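Local coordinates for protein aminotransferase (PDB 6L1O) that transfers amino groups with the help of pyridoxal 5'-phosphate, as part of the pathway that makes the dipeptide antibiotic bacilysin, at residues W315-V326 and H365-K373. Sequence-based numbering, arbitrary orientation.
Sequences WKMEKPKGTFYV and HVRISMVSK
Tyr325 and Val326 run antiparallel to Ser369 and Ile368, at the start of one strand and the end of its neighbour in the small C-terminal sheet. Val326 and Ile368 form the hydrogen-bonded pair: Val326 N reaches Ile368 O at 2.8 Å, almost straight, and Ile368 N returns the bond to Val326 O. Tyr325 and Ser369 are the non-hydrogen-bonded pair, and a third bond, Met370 N to Phe324 O at 2.9 Å, carries the ladder just past the strands. Ahead of it, Thr323 OG1 takes the Tyr325 N-H in an ST turn.

On the Tyr325 side, the guanidinium of Arg367 lies flat over the phenol ring, planes 7° apart and centres 4.1 Å apart. The chain leaves the backbone extended, which puts Arg367 CD over the ring, 3.4 Å from Tyr325 CD1, and the turn at chi3 (65°) then lays the guanidinium flat on the same face. Phe324 CD1 covers the opposite face near its rim. Phe324 in turn receives Val371 CG1 squarely over its ring, 3.6 Å from the centroid, a CH-pi contact. On the Val326 side the packing is aliphatic: Val326 CG2 meets Met370 CG, while Ile368 CD1 touches Met317 CE at 3.8 Å and Trp315 CH2. Met317 CE also sits over the indole face.

The polar ends point to the cofactor site: Arg367 NH1 bonds Asn178 OD1, and Tyr325 OH bonds the hydroxyl of Tyr209, both partners lining the pyridoxal-phosphate pocket. With the Tyr325 side chain about 4 Å from the bound cofactor, the stack probably helps hold this side of the cofactor pocket in place, and the arginine's charge may polarise the phenol it stacks on.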
loop_
_atom_site.group_PDB
_atom_site.type_symbol
_atom_site.label_atom_id
_atom_site.label_comp_id
_atom_site.label_asym_id
_atom_site.label_seq_id
_atom_site.Cartn_x
_atom_site.Cartn_y
_atom_site.Cartn_z
ATOM N N TRP B 315 31.817 -10.257 -27.199
ATOM C CA TRP B 315 30.359 -10.356 -26.933
ATOM C C TRP B 315 29.616 -9.161 -27.536
ATOM O O TRP B 315 29.588 -8.084 -26.945
ATOM C CB TRP B 315 30.097 -10.444 -25.430
ATOM C CG TRP B 315 28.720 -10.917 -25.031
ATOM C CD1 TRP B 315 27.711 -11.318 -25.872
ATOM C CD2 TRP B 315 28.241 -11.102 -23.717
ATOM N NE1 TRP B 315 26.616 -11.726 -25.135
ATOM C CE2 TRP B 315 26.923 -11.613 -23.812
ATOM C CE3 TRP B 315 28.788 -10.887 -22.437
ATOM C CZ2 TRP B 315 26.155 -11.882 -22.706
ATOM C CZ3 TRP B 315 27.991 -11.154 -21.316
ATOM C CH2 TRP B 315 26.699 -11.653 -21.471
ATOM N N LYS B 316 29.037 -9.343 -28.720
ATOM C CA LYS B 316 28.396 -8.250 -29.411
ATOM C C LYS B 316 26.954 -8.119 -28.868
ATOM O O LYS B 316 26.249 -9.109 -28.752
ATOM C CB LYS B 316 28.393 -8.469 -30.952
ATOM N N MET B 317 26.563 -6.904 -28.511
ATOM C CA MET B 317 25.230 -6.619 -27.918
ATOM C C MET B 317 24.624 -5.473 -28.686
ATOM O O MET B 317 25.305 -4.521 -29.018
ATOM C CB MET B 317 25.350 -6.212 -26.441
ATOM C CG MET B 317 25.973 -7.243 -25.530
ATOM S SD MET B 317 26.460 -6.538 -23.926
ATOM C CE MET B 317 27.067 -7.972 -23.080
ATOM N N GLU B 318 23.337 -5.560 -28.962
ATOM C CA GLU B 318 22.599 -4.453 -29.529
ATOM C C GLU B 318 22.463 -3.390 -28.452
ATOM O O GLU B 318 22.264 -3.718 -27.309
ATOM C CB GLU B 318 21.191 -4.900 -29.973
ATOM C CG GLU B 318 20.647 -4.113 -31.149
ATOM C CD GLU B 318 21.299 -4.562 -32.444
ATOM O OE1 GLU B 318 21.172 -5.761 -32.784
ATOM O OE2 GLU B 318 21.946 -3.737 -33.108
ATOM N N LYS B 319 22.642 -2.126 -28.816
ATOM C CA LYS B 319 22.414 -1.040 -27.870
ATOM C C LYS B 319 20.894 -0.830 -27.729
ATOM O O LYS B 319 20.185 -0.747 -28.730
ATOM C CB LYS B 319 23.104 0.240 -28.300
ATOM C CG LYS B 319 24.643 0.170 -28.203
ATOM C CD LYS B 319 25.245 1.546 -28.289
ATOM C CE LYS B 319 26.761 1.411 -28.319
ATOM N NZ LYS B 319 27.400 2.726 -28.544
ATOM N N PRO B 320 20.395 -0.776 -26.489
ATOM C CA PRO B 320 18.957 -0.553 -26.299
ATOM C C PRO B 320 18.483 0.776 -26.844
ATOM O O PRO B 320 19.220 1.764 -26.786
ATOM C CB PRO B 320 18.817 -0.575 -24.760
ATOM C CG PRO B 320 20.189 -0.232 -24.259
ATOM C CD PRO B 320 21.079 -0.933 -25.198
ATOM N N LYS B 321 17.236 0.822 -27.309
ATOM C CA LYS B 321 16.640 2.096 -27.674
ATOM C C LYS B 321 16.161 2.905 -26.466
ATOM O O LYS B 321 16.097 4.153 -26.509
ATOM C CB LYS B 321 15.476 1.905 -28.635
ATOM C CG LYS B 321 15.896 1.558 -30.057
ATOM C CD LYS B 321 16.886 2.571 -30.596
ATOM C CE LYS B 321 17.220 2.286 -32.057
ATOM N NZ LYS B 321 18.072 1.079 -32.143
ATOM N N GLY B 322 15.883 2.226 -25.389
ATOM C CA GLY B 322 15.407 2.899 -24.156
ATOM C C GLY B 322 15.658 2.020 -22.969
ATOM O O GLY B 322 16.120 0.893 -23.124
ATOM N N THR B 323 15.332 2.521 -21.777
ATOM C CA THR B 323 15.666 1.892 -20.482
ATOM C C THR B 323 17.184 1.826 -20.189
ATOM O O THR B 323 17.986 2.127 -21.033
ATOM C CB THR B 323 15.124 0.463 -20.331
ATOM O OG1 THR B 323 16.060 -0.498 -20.850
ATOM C CG2 THR B 323 13.748 0.299 -20.960
ATOM N N PHE B 324 17.549 1.337 -19.011
ATOM C CA PHE B 324 18.942 1.134 -18.666
ATOM C C PHE B 324 19.345 -0.319 -18.694
ATOM O O PHE B 324 20.272 -0.703 -18.006
ATOM C CB PHE B 324 19.349 1.779 -17.353
ATOM C CG PHE B 324 18.390 1.573 -16.197
ATOM C CD1 PHE B 324 18.060 0.294 -15.730
ATOM C CD2 PHE B 324 17.802 2.661 -15.600
ATOM C CE1 PHE B 324 17.222 0.112 -14.645
ATOM C CE2 PHE B 324 16.966 2.490 -14.492
ATOM C CZ PHE B 324 16.684 1.209 -14.022
ATOM N N TYR B 325 18.635 -1.109 -19.490
ATOM C CA TYR B 325 18.905 -2.541 -19.605
ATOM C C TYR B 325 19.563 -2.864 -20.962
ATOM O O TYR B 325 19.206 -2.264 -21.976
ATOM C CB TYR B 325 17.602 -3.350 -19.488
ATOM C CG TYR B 325 16.899 -3.169 -18.212
ATOM C CD1 TYR B 325 17.484 -3.557 -17.004
ATOM C CD2 TYR B 325 15.618 -2.616 -18.167
ATOM C CE1 TYR B 325 16.846 -3.355 -15.801
ATOM C CE2 TYR B 325 14.974 -2.438 -16.943
ATOM C CZ TYR B 325 15.567 -2.809 -15.784
ATOM O OH TYR B 325 14.946 -2.623 -14.560
ATOM N N VAL B 326 20.515 -3.783 -20.944
ATOM C CA VAL B 326 21.066 -4.364 -22.174
ATOM C C VAL B 326 20.558 -5.803 -22.255
ATOM O O VAL B 326 20.667 -6.554 -21.312
ATOM C CB VAL B 326 22.616 -4.328 -22.179
ATOM C CG1 VAL B 326 23.208 -4.982 -23.463
ATOM C CG2 VAL B 326 23.119 -2.896 -22.029
ATOM N N HIS B 365 18.489 -15.185 -23.858
ATOM C CA HIS B 365 19.082 -13.873 -23.528
ATOM C C HIS B 365 19.255 -13.742 -22.036
ATOM O O HIS B 365 18.670 -14.486 -21.247
ATOM C CB HIS B 365 18.188 -12.727 -23.998
ATOM C CG HIS B 365 18.149 -12.550 -25.466
ATOM N ND1 HIS B 365 17.390 -13.366 -26.288
ATOM C CD2 HIS B 365 18.747 -11.654 -26.270
ATOM C CE1 HIS B 365 17.557 -12.991 -27.539
ATOM N NE2 HIS B 365 18.342 -11.931 -27.553
ATOM N N VAL B 366 20.063 -12.760 -21.643
ATOM C CA VAL B 366 20.148 -12.331 -20.274
ATOM C C VAL B 366 19.898 -10.809 -20.276
ATOM O O VAL B 366 20.215 -10.115 -21.270
ATOM C CB VAL B 366 21.458 -12.701 -19.573
ATOM C CG1 VAL B 366 21.568 -14.195 -19.358
ATOM C CG2 VAL B 366 22.691 -12.178 -20.324
ATOM N N ARG B 367 19.354 -10.296 -19.178
ATOM C CA ARG B 367 19.188 -8.844 -18.982
ATOM C C ARG B 367 20.307 -8.312 -18.087
ATOM O O ARG B 367 20.594 -8.881 -17.030
ATOM C CB ARG B 367 17.846 -8.521 -18.338
ATOM C CG ARG B 367 17.492 -7.042 -18.434
ATOM C CD ARG B 367 16.348 -6.675 -17.500
ATOM N NE ARG B 367 16.727 -6.839 -16.139
ATOM C CZ ARG B 367 15.981 -6.572 -15.077
ATOM N NH1 ARG B 367 14.735 -6.142 -15.214
ATOM N NH2 ARG B 367 16.508 -6.739 -13.863
ATOM N N ILE B 368 20.916 -7.217 -18.501
ATOM C CA ILE B 368 22.100 -6.700 -17.822
ATOM C C ILE B 368 21.848 -5.226 -17.551
ATOM O O ILE B 368 21.490 -4.496 -18.450
ATOM C CB ILE B 368 23.386 -6.858 -18.683
ATOM C CG1 ILE B 368 23.589 -8.303 -19.165
ATOM C CG2 ILE B 368 24.637 -6.408 -17.924
ATOM C CD1 ILE B 368 24.874 -8.490 -19.982
ATOM N N SER B 369 21.924 -4.818 -16.300
ATOM C CA SER B 369 21.447 -3.456 -16.006
ATOM C C SER B 369 22.610 -2.534 -15.820
ATOM O O SER B 369 23.630 -2.920 -15.237
ATOM C CB SER B 369 20.556 -3.421 -14.777
ATOM O OG SER B 369 21.172 -4.138 -13.771
ATOM N N MET B 370 22.419 -1.316 -16.233
ATOM C CA MET B 370 23.506 -0.338 -16.242
ATOM C C MET B 370 23.353 0.627 -15.040
ATOM O O MET B 370 23.736 1.785 -15.124
ATOM C CB MET B 370 23.515 0.421 -17.514
ATOM C CG MET B 370 23.731 -0.403 -18.764
ATOM S SD MET B 370 25.375 -1.061 -18.899
ATOM C CE MET B 370 25.123 -2.730 -18.371
ATOM N N VAL B 371 22.827 0.118 -13.944
ATOM C CA VAL B 371 22.723 0.891 -12.681
ATOM C C VAL B 371 23.888 0.555 -11.754
ATOM O O VAL B 371 23.708 0.302 -10.579
ATOM C CB VAL B 371 21.347 0.665 -11.964
ATOM C CG1 VAL B 371 20.227 1.316 -12.736
ATOM C CG2 VAL B 371 21.061 -0.814 -11.669
ATOM N N SER B 372 25.096 0.567 -12.293
ATOM C CA SER B 372 26.281 0.386 -11.529
ATOM C C SER B 372 27.376 1.315 -12.055
ATOM O O SER B 372 27.410 1.711 -13.269
ATOM C CB SER B 372 26.738 -1.066 -11.620
ATOM O OG SER B 372 26.013 -1.910 -10.772
ATOM N N LYS B 373 28.296 1.632 -11.164
ATOM C CA LYS B 373 29.365 2.605 -11.497
ATOM C C LYS B 373 30.335 2.036 -12.565
ATOM O O LYS B 373 30.471 0.828 -12.694
ATOM C CB LYS B 373 30.104 2.975 -10.196
ATOM C CG LYS B 373 31.000 1.870 -9.631
ATOM C CD LYS B 373 31.538 2.125 -8.220
ATOM C CE LYS B 373 30.431 1.941 -7.173
ATOM N NZ LYS B 373 30.947 1.921 -5.791
#